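Local coordinates for acetolactate synthase isozyme 1 large subunit (PDB 6LPI), which belongs to the thiamine diphosphate-dependent enzyme family and binds thiamine diphosphate, a magnesium ion and flavin-adenine dinucleotide, at residues B[273-286]-B[296-308]. Sequence-based numbering, arbitrary orientation.
Sequences LQEADLLIVLGARF and QFCPNAKIIHVDI. With FAD (flavin-adenine dinucleotide), chain I.
His-305 has its ring carbon CG anti to the backbone N (chi1 -169°), and Phe-286 has its CG anti to the carbonyl carbon (chi1 -60°). These torsions bring the two rings together edge-to-face, with planes at 84°. CE1 of Phe-286 lies 3.4 Å from CE1 of His-305, over one face of the imidazole and offset toward its rim. The same imidazole donates from NE2 to Ala-284 O at 3.0 Å, nearly in line with that carbonyl. Ring contact and hydrogen bond together would limit the rotation of the imidazole and tie it to the loop after strand 278-282.

Strands 278-282 and 302-307 run parallel and nearly aligned. Five backbone hydrogen bonds join them, with donors taken in turn from each segment, from Lys-302 N to Asp-277 O at one end to Val-306 N to Val-281 O at the other. A weak one follows from Gly-283 N to Val-306 O. On the face with His-305, Leu-279 lies beside Ile-303, CD1 to CG1 3.7 Å. Its other methyl, CD2, reaches SG of Cys-298, and that sulfur sits over the centre of the Phe-297 ring. On the opposite face Leu-278 CD1 meets Ile-304 CG1, and Leu-282 pairs with Val-306. Helices 198-210 and 327-334 cover this side. At the start of the pair, Gln-274 OE1 accepts a bond from Cys-298 N at 2.8 Å.

Flavin-adenine dinucleotide is bound at the C-terminal side of the two strands, by the loop after 278-282 and by Asp-307. Asp-307 OD1 accepts from ribose O3B at 2.6 Å, and OD2 takes O2B. Arg-285 N donates to phosphate oxygen O1P at 2.9 Å, and its NE bonds to O2A. Neighbouring parallel strands whose C-terminal side carries the nucleotide are characteristic of Rossmann-like dinucleotide-binding domains. Here they belong to a beta-alpha-beta unit of the central domain.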
loop_
_atom_site.group_PDB
_atom_site.type_symbol
_atom_site.label_atom_id
_atom_site.label_comp_id
_atom_site.label_asym_id
_atom_site.label_seq_id
_atom_site.Cartn_x
_atom_site.Cartn_y
_atom_site.Cartn_z
ATOM N N LEU B 273 -8.617 19.606 13.460
ATOM C CA LEU B 273 -8.161 18.453 14.234
ATOM C C LEU B 273 -7.522 18.870 15.553
ATOM O O LEU B 273 -7.671 18.173 16.567
ATOM C CB LEU B 273 -7.194 17.619 13.401
ATOM C CG LEU B 273 -7.905 16.668 12.431
ATOM C CD1 LEU B 273 -7.106 16.427 11.178
ATOM C CD2 LEU B 273 -8.147 15.349 13.101
ATOM N N GLN B 274 -6.856 20.025 15.570
ATOM C CA GLN B 274 -6.223 20.540 16.777
ATOM C C GLN B 274 -7.233 20.948 17.839
ATOM O O GLN B 274 -6.852 21.136 18.999
ATOM C CB GLN B 274 -5.319 21.718 16.397
ATOM C CG GLN B 274 -4.134 21.296 15.564
ATOM C CD GLN B 274 -3.054 20.673 16.424
ATOM O OE1 GLN B 274 -2.809 19.465 16.379
ATOM N NE2 GLN B 274 -2.360 21.514 17.169
ATOM N N GLU B 275 -8.495 21.114 17.460
ATOM C CA GLU B 275 -9.594 21.357 18.382
ATOM C C GLU B 275 -10.204 20.067 18.928
ATOM O O GLU B 275 -10.995 20.126 19.874
ATOM C CB GLU B 275 -10.705 22.167 17.690
ATOM C CG GLU B 275 -10.283 23.446 16.993
ATOM C CD GLU B 275 -9.981 24.581 17.940
ATOM O OE1 GLU B 275 -9.437 25.609 17.473
ATOM O OE2 GLU B 275 -10.350 24.486 19.126
ATOM N N ALA B 276 -9.872 18.913 18.361
ATOM C CA ALA B 276 -10.487 17.671 18.813
ATOM C C ALA B 276 -10.074 17.298 20.239
ATOM O O ALA B 276 -8.917 17.478 20.636
ATOM C CB ALA B 276 -10.117 16.534 17.869
ATOM N N ASP B 277 -11.041 16.793 21.021
ATOM C CA ASP B 277 -10.759 16.203 22.327
ATOM C C ASP B 277 -10.739 14.678 22.316
ATOM O O ASP B 277 -10.340 14.078 23.314
ATOM C CB ASP B 277 -11.759 16.704 23.390
ATOM C CG ASP B 277 -13.203 16.214 23.166
ATOM O OD1 ASP B 277 -13.501 15.615 22.114
ATOM O OD2 ASP B 277 -14.048 16.439 24.073
ATOM N N LEU B 278 -11.145 14.044 21.221
ATOM C CA LEU B 278 -11.002 12.603 21.053
ATOM C C LEU B 278 -10.965 12.278 19.571
ATOM O O LEU B 278 -11.806 12.772 18.816
ATOM C CB LEU B 278 -12.170 11.849 21.691
ATOM C CG LEU B 278 -12.279 10.382 21.296
ATOM C CD1 LEU B 278 -11.423 9.527 22.235
ATOM C CD2 LEU B 278 -13.738 9.977 21.315
ATOM N N LEU B 279 -9.991 11.493 19.135
ATOM C CA LEU B 279 -9.982 11.048 17.750
ATOM C C LEU B 279 -10.079 9.532 17.707
ATOM O O LEU B 279 -9.440 8.831 18.504
ATOM C CB LEU B 279 -8.818 11.587 16.904
ATOM C CG LEU B 279 -7.353 11.764 17.131
ATOM C CD1 LEU B 279 -6.717 10.470 16.869
ATOM C CD2 LEU B 279 -6.863 12.771 16.132
ATOM N N ILE B 280 -10.963 9.057 16.836
ATOM C CA ILE B 280 -11.229 7.646 16.588
ATOM C C ILE B 280 -10.471 7.240 15.338
ATOM O O ILE B 280 -10.813 7.655 14.229
ATOM C CB ILE B 280 -12.728 7.381 16.404
ATOM C CG1 ILE B 280 -13.564 8.102 17.472
ATOM C CG2 ILE B 280 -12.985 5.901 16.278
ATOM C CD1 ILE B 280 -14.268 9.315 16.966
ATOM N N VAL B 281 -9.404 6.484 15.504
ATOM C CA VAL B 281 -8.505 6.175 14.405
ATOM C C VAL B 281 -8.790 4.745 13.960
ATOM O O VAL B 281 -8.525 3.785 14.697
ATOM C CB VAL B 281 -7.043 6.348 14.826
ATOM C CG1 VAL B 281 -6.131 6.284 13.609
ATOM C CG2 VAL B 281 -6.895 7.628 15.580
ATOM N N LEU B 282 -9.328 4.597 12.754
ATOM C CA LEU B 282 -9.599 3.290 12.182
ATOM C C LEU B 282 -8.765 3.138 10.930
ATOM O O LEU B 282 -8.875 3.956 10.015
ATOM C CB LEU B 282 -11.071 3.121 11.858
ATOM C CG LEU B 282 -11.992 3.575 12.968
ATOM C CD1 LEU B 282 -13.447 3.514 12.525
ATOM C CD2 LEU B 282 -11.753 2.669 14.152
ATOM N N GLY B 283 -7.930 2.107 10.896
ATOM C CA GLY B 283 -7.183 1.789 9.696
ATOM C C GLY B 283 -6.111 2.780 9.305
ATOM O O GLY B 283 -5.616 2.701 8.183
ATOM N N ALA B 284 -5.725 3.703 10.184
ATOM C CA ALA B 284 -4.615 4.605 9.911
ATOM C C ALA B 284 -3.424 4.259 10.790
ATOM O O ALA B 284 -3.568 3.641 11.849
ATOM C CB ALA B 284 -5.009 6.066 10.143
ATOM N N ARG B 285 -2.249 4.753 10.381
ATOM C CA ARG B 285 -0.981 4.365 10.992
ATOM C C ARG B 285 -0.139 5.586 11.382
ATOM O O ARG B 285 1.097 5.489 11.450
ATOM C CB ARG B 285 -0.199 3.454 10.029
ATOM C CG ARG B 285 0.365 4.156 8.803
ATOM C CD ARG B 285 1.188 3.218 7.916
ATOM N NE ARG B 285 1.467 3.785 6.585
ATOM C CZ ARG B 285 2.602 4.393 6.247
ATOM N NH1 ARG B 285 3.583 4.524 7.119
ATOM N NH2 ARG B 285 2.769 4.866 5.026
ATOM N N PHE B 286 -0.782 6.743 11.566
ATOM C CA PHE B 286 -0.128 7.987 12.000
ATOM C C PHE B 286 1.136 8.298 11.198
ATOM O O PHE B 286 2.167 8.673 11.755
ATOM C CB PHE B 286 0.189 7.957 13.497
ATOM C CG PHE B 286 -1.014 7.801 14.360
ATOM C CD1 PHE B 286 -1.404 6.527 14.778
ATOM C CD2 PHE B 286 -1.757 8.905 14.773
ATOM C CE1 PHE B 286 -2.520 6.341 15.593
ATOM C CE2 PHE B 286 -2.879 8.728 15.589
ATOM C CZ PHE B 286 -3.258 7.438 16.002
ATOM N N GLN B 296 2.915 17.344 18.419
ATOM C CA GLN B 296 2.069 18.523 18.276
ATOM C C GLN B 296 0.775 18.204 17.547
ATOM O O GLN B 296 0.049 19.120 17.162
ATOM C CB GLN B 296 2.802 19.641 17.531
ATOM C CG GLN B 296 4.203 19.887 18.009
ATOM C CD GLN B 296 4.235 20.570 19.352
ATOM O OE1 GLN B 296 3.205 20.715 20.004
ATOM N NE2 GLN B 296 5.414 21.023 19.764
ATOM N N PHE B 297 0.431 16.936 17.408
ATOM C CA PHE B 297 -0.723 16.549 16.614
ATOM C C PHE B 297 -1.834 16.160 17.571
ATOM O O PHE B 297 -1.778 15.101 18.203
ATOM C CB PHE B 297 -0.419 15.390 15.668
ATOM C CG PHE B 297 -1.624 14.940 14.910
ATOM C CD1 PHE B 297 -2.173 15.755 13.923
ATOM C CD2 PHE B 297 -2.237 13.735 15.193
ATOM C CE1 PHE B 297 -3.304 15.358 13.226
ATOM C CE2 PHE B 297 -3.392 13.345 14.510
ATOM C CZ PHE B 297 -3.914 14.153 13.524
ATOM N N CYS B 298 -2.846 16.996 17.644
ATOM C CA CYS B 298 -3.965 16.789 18.548
ATOM C C CYS B 298 -3.490 16.503 19.962
ATOM O O CYS B 298 -3.787 15.429 20.496
ATOM C CB CYS B 298 -4.831 15.629 18.053
ATOM S SG CYS B 298 -5.256 15.741 16.279
ATOM N N PRO B 299 -2.871 17.472 20.644
ATOM C CA PRO B 299 -2.363 17.167 21.989
ATOM C C PRO B 299 -3.486 16.918 22.974
ATOM O O PRO B 299 -3.408 15.974 23.769
ATOM C CB PRO B 299 -1.547 18.417 22.361
ATOM C CG PRO B 299 -1.331 19.153 21.063
ATOM C CD PRO B 299 -2.511 18.839 20.210
ATOM N N ASN B 300 -4.558 17.704 22.913
ATOM C CA ASN B 300 -5.634 17.592 23.885
ATOM C C ASN B 300 -6.637 16.508 23.541
ATOM O O ASN B 300 -7.755 16.518 24.070
ATOM C CB ASN B 300 -6.343 18.931 24.034
ATOM C CG ASN B 300 -5.525 19.890 24.811
ATOM O OD1 ASN B 300 -4.698 19.469 25.626
ATOM N ND2 ASN B 300 -5.713 21.186 24.567
ATOM N N ALA B 301 -6.252 15.521 22.749
ATOM C CA ALA B 301 -7.188 14.514 22.284
ATOM C C ALA B 301 -6.809 13.171 22.877
ATOM O O ALA B 301 -5.638 12.763 22.827
ATOM C CB ALA B 301 -7.195 14.413 20.750
ATOM N N LYS B 302 -7.785 12.533 23.502
ATOM C CA LYS B 302 -7.652 11.131 23.822
ATOM C C LYS B 302 -7.826 10.357 22.527
ATOM O O LYS B 302 -8.461 10.833 21.584
ATOM C CB LYS B 302 -8.667 10.707 24.877
ATOM C CG LYS B 302 -8.523 11.469 26.170
ATOM C CD LYS B 302 -8.670 10.589 27.372
ATOM C CE LYS B 302 -8.108 11.288 28.590
ATOM N NZ LYS B 302 -6.702 11.690 28.306
ATOM N N ILE B 303 -7.220 9.183 22.454
ATOM C CA ILE B 303 -7.168 8.462 21.197
ATOM C C ILE B 303 -7.727 7.063 21.374
ATOM O O ILE B 303 -7.371 6.346 22.323
ATOM C CB ILE B 303 -5.737 8.422 20.629
ATOM C CG1 ILE B 303 -5.308 9.845 20.231
ATOM C CG2 ILE B 303 -5.637 7.411 19.483
ATOM C CD1 ILE B 303 -3.894 9.967 19.735
ATOM N N ILE B 304 -8.582 6.675 20.436
ATOM C CA ILE B 304 -8.942 5.284 20.232
ATOM C C ILE B 304 -8.331 4.862 18.902
ATOM O O ILE B 304 -8.384 5.602 17.909
ATOM C CB ILE B 304 -10.468 5.081 20.231
ATOM C CG1 ILE B 304 -11.133 5.982 21.264
ATOM C CG2 ILE B 304 -10.811 3.630 20.494
ATOM C CD1 ILE B 304 -12.648 5.980 21.167
ATOM N N HIS B 305 -7.741 3.677 18.887
ATOM C CA HIS B 305 -6.993 3.222 17.733
ATOM C C HIS B 305 -7.343 1.755 17.515
ATOM O O HIS B 305 -7.044 0.917 18.376
ATOM C CB HIS B 305 -5.488 3.435 17.976
ATOM C CG HIS B 305 -4.633 3.239 16.759
ATOM N ND1 HIS B 305 -3.268 3.070 16.829
ATOM C CD2 HIS B 305 -4.946 3.200 15.443
ATOM C CE1 HIS B 305 -2.776 2.922 15.613
ATOM N NE2 HIS B 305 -3.773 3.005 14.753
ATOM N N VAL B 306 -7.919 1.439 16.354
ATOM C CA VAL B 306 -8.285 0.071 15.972
ATOM C C VAL B 306 -7.491 -0.298 14.736
ATOM O O VAL B 306 -7.682 0.301 13.670
ATOM C CB VAL B 306 -9.788 -0.093 15.681
ATOM C CG1 VAL B 306 -10.127 -1.568 15.515
ATOM C CG2 VAL B 306 -10.617 0.480 16.808
ATOM N N ASP B 307 -6.668 -1.337 14.856
ATOM C CA ASP B 307 -5.778 -1.708 13.775
ATOM C C ASP B 307 -5.546 -3.218 13.828
ATOM O O ASP B 307 -5.437 -3.801 14.914
ATOM C CB ASP B 307 -4.460 -0.934 13.905
ATOM C CG ASP B 307 -3.736 -0.807 12.596
ATOM O OD1 ASP B 307 -3.728 0.328 12.053
ATOM O OD2 ASP B 307 -3.194 -1.829 12.114
ATOM N N ILE B 308 -5.458 -3.845 12.652
ATOM C CA ILE B 308 -5.357 -5.301 12.606
ATOM C C ILE B 308 -3.952 -5.757 12.956
ATOM O O ILE B 308 -3.759 -6.939 13.288
ATOM C CB ILE B 308 -5.731 -5.841 11.212
ATOM C CG1 ILE B 308 -5.963 -7.366 11.230
ATOM C CG2 ILE B 308 -4.637 -5.495 10.202
ATOM C CD1 ILE B 308 -7.395 -7.802 11.341
HETATM P PA FAD I . -2.044 2.728 5.142
HETATM O O1A FAD I . -2.872 2.887 3.928
HETATM O O2A FAD I . -0.698 2.073 4.976
HETATM O O5B FAD I . -3.022 1.918 6.081
HETATM C C5B FAD I . -2.705 0.586 6.533
HETATM C C4B FAD I . -3.088 0.502 7.985
HETATM O O4B FAD I . -4.420 -0.060 8.126
HETATM C C3B FAD I . -2.178 -0.384 8.831
HETATM O O3B FAD I . -2.040 0.209 10.123
HETATM C C2B FAD I . -2.934 -1.718 8.808
HETATM O O2B FAD I . -2.598 -2.606 9.865
HETATM C C1B FAD I . -4.354 -1.195 8.966
HETATM N N9A FAD I . -5.405 -2.123 8.582
HETATM C C8A FAD I . -5.545 -2.788 7.393
HETATM N N7A FAD I . -6.616 -3.548 7.328
HETATM C C5A FAD I . -7.221 -3.368 8.562
HETATM C C6A FAD I . -8.393 -3.903 9.136
HETATM N N6A FAD I . -9.201 -4.764 8.512
HETATM N N1A FAD I . -8.703 -3.528 10.396
HETATM C C2A FAD I . -7.896 -2.673 11.031
HETATM N N3A FAD I . -6.775 -2.099 10.592
HETATM C C4A FAD I . -6.485 -2.494 9.345
HETATM N N1 FAD I . -1.069 11.170 3.304
HETATM C C2 FAD I . -1.887 11.961 4.054
HETATM O O2 FAD I . -2.636 11.480 4.896
HETATM N N3 FAD I . -1.893 13.331 3.863
HETATM C C4 FAD I . -1.124 14.024 2.952
HETATM O O4 FAD I . -1.220 15.246 2.870
HETATM C C4X FAD I . -0.245 13.174 2.163
HETATM N N5 FAD I . 0.529 13.741 1.262
HETATM C C5X FAD I . 1.350 12.918 0.501
HETATM C C6 FAD I . 2.174 13.495 -0.468
HETATM C C7 FAD I . 3.004 12.705 -1.263
HETATM C C7M FAD I . 3.893 13.356 -2.288
HETATM C C8 FAD I . 3.018 11.312 -1.084
HETATM C C8M FAD I . 3.919 10.432 -1.917
HETATM C C9 FAD I . 2.198 10.735 -0.116
HETATM C C9A FAD I . 1.376 11.524 0.680
HETATM N N10 FAD I . 0.533 10.964 1.664
HETATM C C10 FAD I . -0.290 11.756 2.419
HETATM C "C1'" FAD I . 0.503 9.521 1.894
HETATM C "C2'" FAD I . 1.363 9.096 3.075
HETATM O "O2'" FAD I . 2.723 8.952 2.668
HETATM C "C3'" FAD I . 0.869 7.749 3.602
HETATM O "O3'" FAD I . 0.884 6.791 2.549
HETATM C "C4'" FAD I . -0.532 7.782 4.202
HETATM O "O4'" FAD I . -0.703 9.012 4.896
HETATM C "C5'" FAD I . -0.778 6.629 5.145
HETATM O "O5'" FAD I . -2.196 6.454 5.315
HETATM P P FAD I . -2.751 5.290 6.182
HETATM O O1P FAD I . -2.552 5.639 7.657
HETATM O O2P FAD I . -4.003 4.987 5.758
HETATM O O3P FAD I . -1.774 4.139 5.816
#